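Local coordinates for protein thiazoline oxidase/subtilisin-like protease (Prochloron didemni, PDB 4H6X) that acts as a subtilisin-like maturation protease of patellamide biosynthesis, probably cutting a precursor peptide and joining the product by transamidation, at residues P18-L23 / V330-A335; N25-D30 / S284-S289; D14-G19 / L251-E256. All coordinates share one frame; numbering follows the deposited sequence.

All three contacts attach the N-terminal residues 14-30 to later parts of the subtilase fold, and all are partly buried. Contacts 1 and 2 both use helix 20-26 and touch through L23, which packs on L286 and L287; contacts 1 and 3 share P18 and G19 and meet where I17 reaches I332. Contact 1 joins two helix starts by apolar packing and a bridging water, with P18 and P333 exposed. Contact 2 sets a loop on helix 273-293, with no touching residue fully exposed and a serine as its one polar link across. Contact 3, at the end of edge strand 249-253, has a partly exposed arginine bind a backbone carbonyl beside a buried isoleucine-proline pair, with E256 exposed.

Contact 1 of 3, residues P18-L23 / V330-A335; sequences PGLADL and VNIPGA
I332 opens helix 332-340 and lays its side chain against G19, the N-cap of helix 20-26, so that two helix starts meet in this corner of the subtilase fold. Apolar packing carries most of the contact. The isoleucine's two branches part: CG2, anti to its own backbone N, comes within 3.6 Å of G19 O and also faces L23 CD2 at 4.1 Å, whereas the other arm, extended (chi2 176°), brings CD1 to 3.8 Å from L20 CA. The L23 and I332 side chains cross at about a right angle. A branched apolar residue suits this place, since I17 of the loop before helix 20-26 and I283 of helix 273-293 also border I332 and leave it buried.

The backbone of G19 also shapes the contact. It takes a phi of 92°, and any CB there would press on the preceding carbonyl oxygen and run into I332 CG2 and P333 CD. P333, in the first helical turn, where no backbone N-H has to serve the helix, sets its CD 3.4 Å from P18 O, and its CG comes to 4.0 Å from G19 CA.

The polar bonding is indirect, because no hydrogen bond spans the two segments. Instead one water donates to P18 O at 2.7 Å and to V330 O at 2.9 Å, and accepts from I332 N. It thereby joins the loop before one helix to the start of the other.

N331, the N-cap of its helix, completes the arrangement. Its ND2 binds T310 O, which helps fix the amide's rotation. Its OD1 receives G334 N at 3.1 Å with an N-H...O angle of 165°, the donor standing well above the amide's carbonyl plane.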
loop_
_atom_site.group_PDB
_atom_site.type_symbol
_atom_site.label_atom_id
_atom_site.label_comp_id
_atom_site.label_asym_id
_atom_site.label_seq_id
_atom_site.Cartn_x
_atom_site.Cartn_y
_atom_site.Cartn_z
ATOM N N PRO A 18 6.267 -14.345 8.491
ATOM C CA PRO A 18 6.736 -15.669 8.083
ATOM C C PRO A 18 6.568 -15.872 6.576
ATOM O O PRO A 18 5.514 -15.559 6.029
ATOM C CB PRO A 18 5.812 -16.613 8.873
ATOM C CG PRO A 18 5.467 -15.836 10.101
ATOM C CD PRO A 18 5.289 -14.426 9.592
ATOM N N GLY A 19 7.608 -16.352 5.900
ATOM C CA GLY A 19 7.527 -16.625 4.466
ATOM C C GLY A 19 7.950 -15.470 3.567
ATOM O O GLY A 19 8.171 -15.668 2.363
ATOM N N LEU A 20 8.075 -14.266 4.132
ATOM C CA LEU A 20 8.416 -13.091 3.316
ATOM C C LEU A 20 9.798 -13.231 2.689
ATOM O O LEU A 20 9.961 -13.032 1.476
ATOM C CB LEU A 20 8.306 -11.777 4.113
ATOM C CG LEU A 20 8.698 -10.503 3.345
ATOM C CD1 LEU A 20 7.775 -10.252 2.154
ATOM C CD2 LEU A 20 8.749 -9.286 4.262
ATOM N N ALA A 21 10.786 -13.584 3.514
ATOM C CA ALA A 21 12.150 -13.754 3.021
ATOM C C ALA A 21 12.193 -14.796 1.892
ATOM O O ALA A 21 12.784 -14.540 0.834
ATOM C CB ALA A 21 13.099 -14.123 4.158
ATOM N N ASP A 22 11.539 -15.941 2.114
ATOM C CA ASP A 22 11.446 -17.019 1.107
ATOM C C ASP A 22 10.753 -16.578 -0.186
ATOM O O ASP A 22 11.172 -16.948 -1.283
ATOM C CB ASP A 22 10.739 -18.267 1.675
ATOM C CG ASP A 22 11.547 -18.969 2.778
ATOM O OD1 ASP A 22 12.795 -19.004 2.696
ATOM O OD2 ASP A 22 10.923 -19.498 3.733
ATOM N N LEU A 23 9.677 -15.804 -0.064
ATOM C CA LEU A 23 9.018 -15.279 -1.258
ATOM C C LEU A 23 9.956 -14.290 -1.947
ATOM O O LEU A 23 10.118 -14.347 -3.177
ATOM C CB LEU A 23 7.650 -14.665 -0.930
ATOM C CG LEU A 23 6.800 -13.974 -2.021
ATOM C CD1 LEU A 23 6.559 -14.827 -3.267
ATOM C CD2 LEU A 23 5.480 -13.539 -1.409
ATOM N N VAL A 330 -1.822 -12.659 7.986
ATOM C CA VAL A 330 -1.271 -13.087 6.695
ATOM C C VAL A 330 -0.385 -14.325 6.844
ATOM O O VAL A 330 0.465 -14.387 7.747
ATOM C CB VAL A 330 -0.517 -11.931 5.976
ATOM C CG1 VAL A 330 0.634 -11.404 6.820
ATOM C CG2 VAL A 330 -0.025 -12.347 4.593
ATOM N N ASN A 331 -0.587 -15.290 5.950
ATOM C CA ASN A 331 0.127 -16.564 5.977
ATOM C C ASN A 331 0.689 -16.852 4.599
ATOM O O ASN A 331 0.133 -17.648 3.840
ATOM C CB ASN A 331 -0.826 -17.687 6.446
ATOM C CG ASN A 331 -0.161 -19.061 6.526
ATOM O OD1 ASN A 331 1.051 -19.195 6.380
ATOM N ND2 ASN A 331 -0.975 -20.098 6.736
ATOM N N ILE A 332 1.800 -16.196 4.277
ATOM C CA ILE A 332 2.482 -16.412 3.008
ATOM C C ILE A 332 2.756 -17.904 2.714
ATOM O O ILE A 332 2.441 -18.380 1.623
ATOM C CB ILE A 332 3.780 -15.570 2.896
ATOM C CG1 ILE A 332 3.446 -14.079 2.690
ATOM C CG2 ILE A 332 4.647 -16.057 1.749
ATOM C CD1 ILE A 332 4.678 -13.182 2.666
ATOM N N PRO A 333 3.360 -18.646 3.670
ATOM C CA PRO A 333 3.637 -20.063 3.329
ATOM C C PRO A 333 2.370 -20.851 2.954
ATOM O O PRO A 333 2.360 -21.580 1.954
ATOM C CB PRO A 333 4.262 -20.621 4.629
ATOM C CG PRO A 333 4.820 -19.418 5.327
ATOM C CD PRO A 333 3.834 -18.308 5.027
ATOM N N GLY A 334 1.304 -20.697 3.732
ATOM C CA GLY A 334 0.025 -21.354 3.399
ATOM C C GLY A 334 -0.542 -20.934 2.044
ATOM O O GLY A 334 -1.050 -21.766 1.278
ATOM N N ALA A 335 -0.452 -19.635 1.736
ATOM C CA ALA A 335 -0.970 -19.097 0.480
ATOM C C ALA A 335 -0.144 -19.566 -0.722
ATOM O O ALA A 335 -0.683 -19.814 -1.805
ATOM C CB ALA A 335 -1.033 -17.571 0.535
HETATM O O HOH W 1 3.023 -14.589 6.353
#

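Contact 2 of 3, residues N25-D30 / S284-S289; sequences NQTLGD and SALLMS
S289 meets G29 and D30 where the loop leaving helix 20-26 passes along helix 273-293. Its CB lies 3.5 Å from D30 N and also faces T27 OG1 at 3.8 Å. From CB the bond to OG turns beside the backbone N (chi1 -62°), a choice that sends the hydroxyl back along the helix. There OG donates to A285 O at 2.7 Å, from the face of that carbonyl's plane opposite to the one used by S289 N, so one oxygen holds two donors. On its other side the same OG is 2.9 Å from D30 N, which donates a weak, bent hydrogen bond. A serine suits this position because it is short enough to let the loop come close, yet can return its proton to its own helix while accepting from the loop.

L286, one turn earlier, supplies the apolar part. Its CD2 rests on the peptide joining L28 and G29, 3.5 Å from G29 N; its CB packs on L23 of helix 20-26, and its side chain also touches H24.

T27 holds the loop in shape. Its OG1, anti to the backbone N, accepts from G29 N at 2.9 Å, and this leaves CG2 pointing at the helix, 3.6 Å from L286 O. G29 itself has a positive phi of 115°, at which a CB would jam against the preceding carbonyl oxygen. The D30 carboxylate turns to its own loop, where OD1 accepts from Q32 N.

The hydroxyl-to-N link within 27-29 is an ST turn, and it lies just before strand 34-39 of the parallel sheet; the helix it touches is the long one that, in subtilases, begins at the catalytic serine.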
loop_
_atom_site.group_PDB
_atom_site.type_symbol
_atom_site.label_atom_id
_atom_site.label_comp_id
_atom_site.label_asym_id
_atom_site.label_seq_id
_atom_site.Cartn_x
_atom_site.Cartn_y
_atom_site.Cartn_z
ATOM N N ASN A 25 13.104 -14.407 -1.933
ATOM C CA ASN A 25 14.127 -15.242 -2.573
ATOM C C ASN A 25 13.731 -15.703 -3.960
ATOM O O ASN A 25 14.595 -15.986 -4.784
ATOM C CB ASN A 25 14.479 -16.448 -1.699
ATOM C CG ASN A 25 15.237 -16.051 -0.452
ATOM O OD1 ASN A 25 15.688 -14.909 -0.326
ATOM N ND2 ASN A 25 15.377 -16.983 0.479
ATOM N N GLN A 26 12.424 -15.770 -4.207
ATOM C CA GLN A 26 11.886 -16.212 -5.497
ATOM C C GLN A 26 11.558 -15.048 -6.448
ATOM O O GLN A 26 11.782 -15.149 -7.661
ATOM C CB GLN A 26 10.651 -17.084 -5.276
ATOM C CG GLN A 26 10.911 -18.271 -4.361
ATOM C CD GLN A 26 9.834 -19.330 -4.445
ATOM O OE1 GLN A 26 9.462 -19.765 -5.530
ATOM N NE2 GLN A 26 9.337 -19.760 -3.294
ATOM N N THR A 27 11.022 -13.953 -5.895
ATOM C CA THR A 27 10.705 -12.757 -6.690
ATOM C C THR A 27 10.779 -11.453 -5.870
ATOM O O THR A 27 10.496 -11.438 -4.663
ATOM C CB THR A 27 9.342 -12.894 -7.452
ATOM O OG1 THR A 27 9.169 -11.803 -8.371
ATOM C CG2 THR A 27 8.147 -12.959 -6.504
ATOM N N LEU A 28 11.199 -10.374 -6.526
ATOM C CA LEU A 28 11.023 -9.029 -5.969
ATOM C C LEU A 28 9.974 -8.278 -6.796
ATOM O O LEU A 28 9.833 -7.063 -6.684
ATOM C CB LEU A 28 12.344 -8.247 -5.925
ATOM C CG LEU A 28 13.489 -8.738 -5.030
ATOM C CD1 LEU A 28 14.652 -7.757 -5.104
ATOM C CD2 LEU A 28 13.066 -8.964 -3.581
ATOM N N GLY A 29 9.242 -9.023 -7.618
ATOM C CA GLY A 29 8.168 -8.477 -8.437
ATOM C C GLY A 29 8.448 -8.577 -9.921
ATOM O O GLY A 29 9.580 -8.844 -10.343
ATOM N N ASP A 30 7.409 -8.358 -10.716
ATOM C CA ASP A 30 7.520 -8.394 -12.162
ATOM C C ASP A 30 6.876 -7.147 -12.767
ATOM O O ASP A 30 5.749 -6.812 -12.416
ATOM C CB ASP A 30 6.830 -9.648 -12.690
ATOM C CG ASP A 30 7.200 -9.949 -14.110
ATOM O OD1 ASP A 30 6.740 -9.240 -15.028
ATOM O OD2 ASP A 30 7.970 -10.903 -14.307
ATOM N N SER A 284 0.534 -9.324 -2.364
ATOM C CA SER A 284 -0.349 -9.700 -3.463
ATOM C C SER A 284 0.330 -9.541 -4.809
ATOM O O SER A 284 0.202 -10.405 -5.675
ATOM C CB SER A 284 -1.650 -8.887 -3.413
ATOM O OG SER A 284 -2.363 -9.159 -2.217
ATOM N N ALA A 285 1.062 -8.447 -4.993
ATOM C CA ALA A 285 1.802 -8.231 -6.245
ATOM C C ALA A 285 2.944 -9.246 -6.449
ATOM O O ALA A 285 3.192 -9.708 -7.570
ATOM C CB ALA A 285 2.350 -6.816 -6.297
ATOM N N LEU A 286 3.654 -9.567 -5.374
ATOM C CA LEU A 286 4.658 -10.631 -5.443
ATOM C C LEU A 286 4.033 -11.976 -5.875
ATOM O O LEU A 286 4.597 -12.699 -6.708
ATOM C CB LEU A 286 5.383 -10.774 -4.098
ATOM C CG LEU A 286 6.340 -9.667 -3.612
ATOM C CD1 LEU A 286 7.038 -10.112 -2.333
ATOM C CD2 LEU A 286 7.382 -9.263 -4.647
ATOM N N LEU A 287 2.867 -12.304 -5.326
ATOM C CA LEU A 287 2.211 -13.584 -5.648
ATOM C C LEU A 287 1.751 -13.605 -7.095
ATOM O O LEU A 287 1.894 -14.620 -7.781
ATOM C CB LEU A 287 1.057 -13.891 -4.690
ATOM C CG LEU A 287 1.434 -14.118 -3.221
ATOM C CD1 LEU A 287 0.191 -14.140 -2.333
ATOM C CD2 LEU A 287 2.274 -15.384 -3.024
ATOM N N MET A 288 1.225 -12.471 -7.566
ATOM C CA MET A 288 0.912 -12.293 -8.976
ATOM C C MET A 288 2.172 -12.351 -9.851
ATOM O O MET A 288 2.137 -12.911 -10.949
ATOM C CB MET A 288 0.178 -10.963 -9.230
ATOM C CG MET A 288 -1.199 -10.841 -8.609
ATOM S SD MET A 288 -1.937 -9.254 -9.081
ATOM C CE MET A 288 -3.547 -9.447 -8.316
ATOM N N SER A 289 3.271 -11.769 -9.382
ATOM C CA SER A 289 4.536 -11.840 -10.125
ATOM C C SER A 289 4.980 -13.290 -10.368
ATOM O O SER A 289 5.503 -13.631 -11.435
ATOM C CB SER A 289 5.626 -11.061 -9.391
ATOM O OG SER A 289 5.259 -9.698 -9.315
#

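Contact 3 of 3, residues D14-G19 / L251-E256; sequences DERIPG and LAPGEE
The guanidinium of R16 lies with one face over P253, whose CB is 3.5 Å from NH2, while E255 O sits at the group's edge, near its plane. NH1 and NH2 converge end-on upon that single oxygen, at 2.9 Å from NH1 and 2.8 Å from NH2. The two approaches differ: NH1 comes almost in line with the C=O bond (176°), whereas NH2 arrives in the carbonyl plane on a lone pair (136°). Sharing one acceptor bends both bonds. E256 O also stands near the edge, but its hydrogen bond goes to R269 NH1.

The reach depends on a bend in the arginine chain at chi3 (68°), and the R16 and P253 side chains run past each other in opposite directions. Beside them I17 packs on the same proline, its CG1 3.6 Å from P253 CG. V279 of helix 273-293 and F329 border this apolar patch. Proline suits the end of strand 249-253: its ring offers a flank to each neighbour, CB to the arginine and CG to the isoleucine.

Replacing R16 by an alanine would probably leave E255 O without both of these donors and uncover the P253 flank now beneath the guanidinium.

No salt bridge forms here, for R16 NH2 stays 5.6 Å from E255 OE1, which binds V231 N. The positive charge instead probably polarises a neutral carbonyl, so the contact pins the N-terminal loop to main chain just beyond an edge strand of the parallel sheet.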
loop_
_atom_site.group_PDB
_atom_site.type_symbol
_atom_site.label_atom_id
_atom_site.label_comp_id
_atom_site.label_asym_id
_atom_site.label_seq_id
_atom_site.Cartn_x
_atom_site.Cartn_y
_atom_site.Cartn_z
ATOM N N ASP A 14 10.792 -9.115 7.524
ATOM C CA ASP A 14 11.082 -10.556 7.438
ATOM C C ASP A 14 10.694 -11.321 8.701
ATOM O O ASP A 14 10.052 -12.375 8.623
ATOM C CB ASP A 14 12.558 -10.819 7.117
ATOM C CG ASP A 14 12.893 -10.595 5.656
ATOM O OD1 ASP A 14 11.972 -10.580 4.795
ATOM O OD2 ASP A 14 14.099 -10.444 5.359
ATOM N N GLU A 15 11.073 -10.783 9.856
ATOM C CA GLU A 15 10.812 -11.447 11.126
ATOM C C GLU A 15 9.355 -11.358 11.542
ATOM O O GLU A 15 8.857 -12.230 12.248
ATOM C CB GLU A 15 11.731 -10.906 12.234
ATOM C CG GLU A 15 13.200 -11.278 12.051
ATOM C CD GLU A 15 13.416 -12.777 11.885
ATOM O OE1 GLU A 15 12.923 -13.557 12.732
ATOM O OE2 GLU A 15 14.082 -13.182 10.905
ATOM N N ARG A 16 8.665 -10.317 11.087
ATOM C CA ARG A 16 7.262 -10.132 11.439
ATOM C C ARG A 16 6.325 -10.859 10.474
ATOM O O ARG A 16 5.150 -11.036 10.775
ATOM C CB ARG A 16 6.927 -8.637 11.518
ATOM C CG ARG A 16 7.588 -7.935 12.700
ATOM C CD ARG A 16 7.496 -6.412 12.608
ATOM N NE ARG A 16 6.125 -5.913 12.764
ATOM C CZ ARG A 16 5.779 -4.625 12.721
ATOM N NH1 ARG A 16 6.694 -3.682 12.520
ATOM N NH2 ARG A 16 4.506 -4.282 12.883
ATOM N N ILE A 17 6.846 -11.258 9.314
ATOM C CA ILE A 17 6.031 -11.920 8.283
ATOM C C ILE A 17 6.664 -13.237 7.839
ATOM O O ILE A 17 7.483 -13.266 6.920
ATOM C CB ILE A 17 5.744 -11.013 7.055
ATOM C CG1 ILE A 17 5.159 -9.666 7.510
ATOM C CG2 ILE A 17 4.773 -11.697 6.110
ATOM C CD1 ILE A 17 4.996 -8.640 6.402
ATOM N N PRO A 18 6.267 -14.345 8.491
ATOM C CA PRO A 18 6.736 -15.669 8.083
ATOM C C PRO A 18 6.568 -15.872 6.576
ATOM O O PRO A 18 5.514 -15.559 6.029
ATOM C CB PRO A 18 5.812 -16.613 8.873
ATOM C CG PRO A 18 5.467 -15.836 10.101
ATOM C CD PRO A 18 5.289 -14.426 9.592
ATOM N N GLY A 19 7.608 -16.352 5.900
ATOM C CA GLY A 19 7.527 -16.625 4.466
ATOM C C GLY A 19 7.950 -15.470 3.567
ATOM O O GLY A 19 8.171 -15.668 2.363
ATOM N N LEU A 251 -5.303 -9.516 8.470
ATOM C CA LEU A 251 -4.446 -8.739 9.348
ATOM C C LEU A 251 -3.021 -8.775 8.835
ATOM O O LEU A 251 -2.548 -9.820 8.390
ATOM C CB LEU A 251 -4.458 -9.324 10.761
ATOM C CG LEU A 251 -5.270 -8.712 11.899
ATOM C CD1 LEU A 251 -4.634 -9.149 13.218
ATOM C CD2 LEU A 251 -5.306 -7.195 11.834
ATOM N N ALA A 252 -2.337 -7.634 8.901
ATOM C CA ALA A 252 -0.922 -7.570 8.552
ATOM C C ALA A 252 -0.207 -6.564 9.476
ATOM O O ALA A 252 -0.874 -5.764 10.136
ATOM C CB ALA A 252 -0.770 -7.187 7.091
ATOM N N PRO A 253 1.140 -6.623 9.563
ATOM C CA PRO A 253 1.843 -5.615 10.365
ATOM C C PRO A 253 1.413 -4.191 9.979
ATOM O O PRO A 253 1.524 -3.800 8.807
ATOM C CB PRO A 253 3.315 -5.826 9.988
ATOM C CG PRO A 253 3.394 -7.249 9.540
ATOM C CD PRO A 253 2.083 -7.516 8.860
ATOM N N GLY A 254 0.904 -3.447 10.955
ATOM C CA GLY A 254 0.518 -2.047 10.754
ATOM C C GLY A 254 1.163 -1.077 11.735
ATOM O O GLY A 254 0.928 0.133 11.670
ATOM N N GLU A 255 1.977 -1.604 12.646
ATOM C CA GLU A 255 2.611 -0.780 13.662
ATOM C C GLU A 255 4.099 -0.584 13.374
ATOM O O GLU A 255 4.822 -1.544 13.127
ATOM C CB GLU A 255 2.389 -1.397 15.047
ATOM C CG GLU A 255 2.944 -0.584 16.204
ATOM C CD GLU A 255 2.528 -1.128 17.563
ATOM O OE1 GLU A 255 2.330 -2.352 17.696
ATOM O OE2 GLU A 255 2.409 -0.319 18.509
ATOM N N GLU A 256 4.550 0.669 13.409
ATOM C CA GLU A 256 5.979 0.979 13.252
ATOM C C GLU A 256 6.532 0.459 11.931
ATOM O O GLU A 256 7.584 -0.199 11.874
ATOM C CB GLU A 256 6.794 0.452 14.438
ATOM C CG GLU A 256 6.512 1.168 15.750
ATOM C CD GLU A 256 7.161 2.532 15.800
ATOM O OE1 GLU A 256 8.376 2.617 15.511
ATOM O OE2 GLU A 256 6.463 3.520 16.124
#